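Side-chain contact in Phosphoglucomutase/phosphomannomutase family protein (Burkholderia thailandensis, PDB 3UW2), which probably acts as an intramolecular phosphotransferase, moving a phosphate group within phosphohexoses, and carries a bound zinc ion: residues 39-44 and 137-142. Numbering follows the deposited sequence.
Sequences KTLDAD and NGFKMV. With PO4 (phosphate ion), chain B.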
loop_
_atom_site.group_PDB
_atom_site.type_symbol
_atom_site.label_atom_id
_atom_site.label_comp_id
_atom_site.label_asym_id
_atom_site.label_seq_id
_atom_site.Cartn_x
_atom_site.Cartn_y
_atom_site.Cartn_z
ATOM N N LYS A 39 -22.657 4.386 11.299
ATOM C CA LYS A 39 -22.779 3.103 12.004
ATOM C C LYS A 39 -21.684 2.873 13.026
ATOM O O LYS A 39 -21.971 2.584 14.168
ATOM C CB LYS A 39 -22.766 1.930 11.049
ATOM C CG LYS A 39 -23.811 2.022 9.964
ATOM C CD LYS A 39 -24.134 0.603 9.566
ATOM C CE LYS A 39 -23.370 0.163 8.320
ATOM N NZ LYS A 39 -24.347 0.133 7.177
ATOM N N THR A 40 -20.428 2.912 12.622
ATOM C CA THR A 40 -19.364 2.793 13.621
ATOM C C THR A 40 -18.468 4.035 13.649
ATOM O O THR A 40 -17.553 4.141 14.437
ATOM C CB THR A 40 -18.527 1.536 13.364
ATOM O OG1 THR A 40 -18.155 1.544 11.993
ATOM C CG2 THR A 40 -19.373 0.235 13.643
ATOM N N LEU A 41 -18.722 4.982 12.775
ATOM C CA LEU A 41 -17.812 6.114 12.685
ATOM C C LEU A 41 -18.618 7.415 12.597
ATOM O O LEU A 41 -19.588 7.465 11.854
ATOM C CB LEU A 41 -16.970 5.923 11.423
ATOM C CG LEU A 41 -15.674 6.635 11.213
ATOM C CD1 LEU A 41 -14.832 6.150 12.377
ATOM C CD2 LEU A 41 -15.051 6.216 9.871
ATOM N N ASP A 42 -18.220 8.451 13.347
ATOM C CA ASP A 42 -18.902 9.756 13.268
ATOM C C ASP A 42 -17.916 10.782 13.830
ATOM O O ASP A 42 -16.752 10.412 14.145
ATOM C CB ASP A 42 -20.305 9.754 13.987
ATOM C CG ASP A 42 -20.221 9.424 15.465
ATOM O OD1 ASP A 42 -19.120 9.523 16.096
ATOM O OD2 ASP A 42 -21.270 9.027 16.018
ATOM N N ALA A 43 -18.330 12.037 13.944
ATOM C CA ALA A 43 -17.431 13.082 14.506
ATOM C C ALA A 43 -16.951 12.739 15.930
ATOM O O ALA A 43 -15.814 13.021 16.240
ATOM C CB ALA A 43 -18.098 14.441 14.533
ATOM N N ASP A 44 -17.834 12.195 16.792
ATOM C CA ASP A 44 -17.452 11.898 18.190
ATOM C C ASP A 44 -16.349 10.882 18.209
ATOM O O ASP A 44 -15.401 11.019 18.999
ATOM C CB ASP A 44 -18.633 11.365 19.060
ATOM C CG ASP A 44 -19.718 12.419 19.288
ATOM O OD1 ASP A 44 -19.378 13.610 19.430
ATOM O OD2 ASP A 44 -20.918 12.076 19.303
ATOM N N ASN A 137 -14.771 4.989 5.828
ATOM C CA ASN A 137 -13.680 5.889 6.068
ATOM C C ASN A 137 -12.756 5.333 7.188
ATOM O O ASN A 137 -12.974 4.229 7.699
ATOM C CB ASN A 137 -14.193 7.314 6.323
ATOM C CG ASN A 137 -13.209 8.383 5.793
ATOM O OD1 ASN A 137 -12.004 8.160 5.741
ATOM N ND2 ASN A 137 -13.712 9.507 5.393
ATOM N N GLY A 138 -11.737 6.076 7.586
ATOM C CA GLY A 138 -10.751 5.420 8.455
ATOM C C GLY A 138 -9.598 6.295 8.714
ATOM O O GLY A 138 -9.624 7.508 8.315
ATOM N N PHE A 139 -8.571 5.742 9.375
ATOM C CA PHE A 139 -7.409 6.577 9.730
ATOM C C PHE A 139 -6.133 5.757 9.565
ATOM O O PHE A 139 -6.043 4.617 10.075
ATOM C CB PHE A 139 -7.529 7.051 11.185
ATOM C CG PHE A 139 -8.865 7.742 11.497
ATOM C CD1 PHE A 139 -8.963 9.112 11.484
ATOM C CD2 PHE A 139 -10.022 6.968 11.829
ATOM C CE1 PHE A 139 -10.178 9.744 11.759
ATOM C CE2 PHE A 139 -11.237 7.583 12.108
ATOM C CZ PHE A 139 -11.318 9.001 12.071
ATOM N N LYS A 140 -5.173 6.325 8.860
ATOM C CA LYS A 140 -3.858 5.724 8.671
ATOM C C LYS A 140 -2.925 6.569 9.525
ATOM O O LYS A 140 -2.975 7.779 9.393
ATOM C CB LYS A 140 -3.502 5.733 7.158
ATOM C CG LYS A 140 -4.307 4.661 6.363
ATOM C CD LYS A 140 -3.811 4.454 4.906
ATOM C CE LYS A 140 -4.528 3.277 4.261
ATOM N NZ LYS A 140 -4.472 3.297 2.778
ATOM N N MET A 141 -2.127 5.946 10.425
ATOM C CA MET A 141 -1.458 6.685 11.498
ATOM C C MET A 141 0.053 6.479 11.522
ATOM O O MET A 141 0.522 5.334 11.527
ATOM C CB MET A 141 -2.027 6.245 12.819
ATOM C CG MET A 141 -3.500 6.709 12.993
ATOM S SD MET A 141 -4.327 5.836 14.339
ATOM C CE MET A 141 -4.440 4.174 13.685
ATOM N N VAL A 142 0.792 7.571 11.522
ATOM C CA VAL A 142 2.253 7.475 11.681
ATOM C C VAL A 142 2.634 8.170 12.963
ATOM O O VAL A 142 2.419 9.379 13.122
ATOM C CB VAL A 142 2.999 7.999 10.448
ATOM C CG1 VAL A 142 4.523 8.029 10.748
ATOM C CG2 VAL A 142 2.700 7.076 9.246
HETATM P P PO4 B . -6.229 0.800 1.266
HETATM O O2 PO4 B . -4.962 1.018 0.446
HETATM O O3 PO4 B . -6.862 -0.521 0.900
HETATM O O4 PO4 B . -6.063 1.072 2.727
#
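In the alpha/beta/alpha domain I of this phosphohexose mutase, Leu41, on the turn that leads into helix 43-59, packs onto Asn137, Gly138 and Phe139 at the start of strand 136-143. The Leu41 side chain reaches the strand because chi1 (-161°) turns CG opposite the amide nitrogen; its two methyls then go to different targets. CD2 rests on backbone, 3.6 Å from Asn137 O, and also meets Asn137 CB at 3.8 Å. CD1 approaches the Phe139 ring at its edge, near the ring plane, 3.9 Å from CE2, so the contact is aliphatic against a ring edge and not a stack on a face. No hydrogen bond crosses between 39-44 and 137-142, and the buried surface is small, 128 Å² for both sides together. Leu78 of helix 75-88 touches Leu41 and Asn137 alike, while Ala46 and Ile49 of helix 43-59 touch Phe139. The Asn137 amide is engaged at both ends: OD1 accepts from Gly138 N (2.8 Å) through a bent bond of 139°, and ND2 is hydrogen-bonded to Ser74 OG. Farther along the strand, the extended Lys140 side chain carries NZ to 2.7 Å from O4 of a phosphate ion, probably from the crystallisation liquor, and forms salt bridges with Asp266 and Asp268, two of the three zinc ligands. Chemically, then, the two segments meet by van der Waals packing of one leucine against backbone, Asn137 CB and a ring edge, whereas the Asn137 amide and the Lys140 ammonium are engaged within the strand or by groups outside the contact, including two of the three carboxylates of the zinc site.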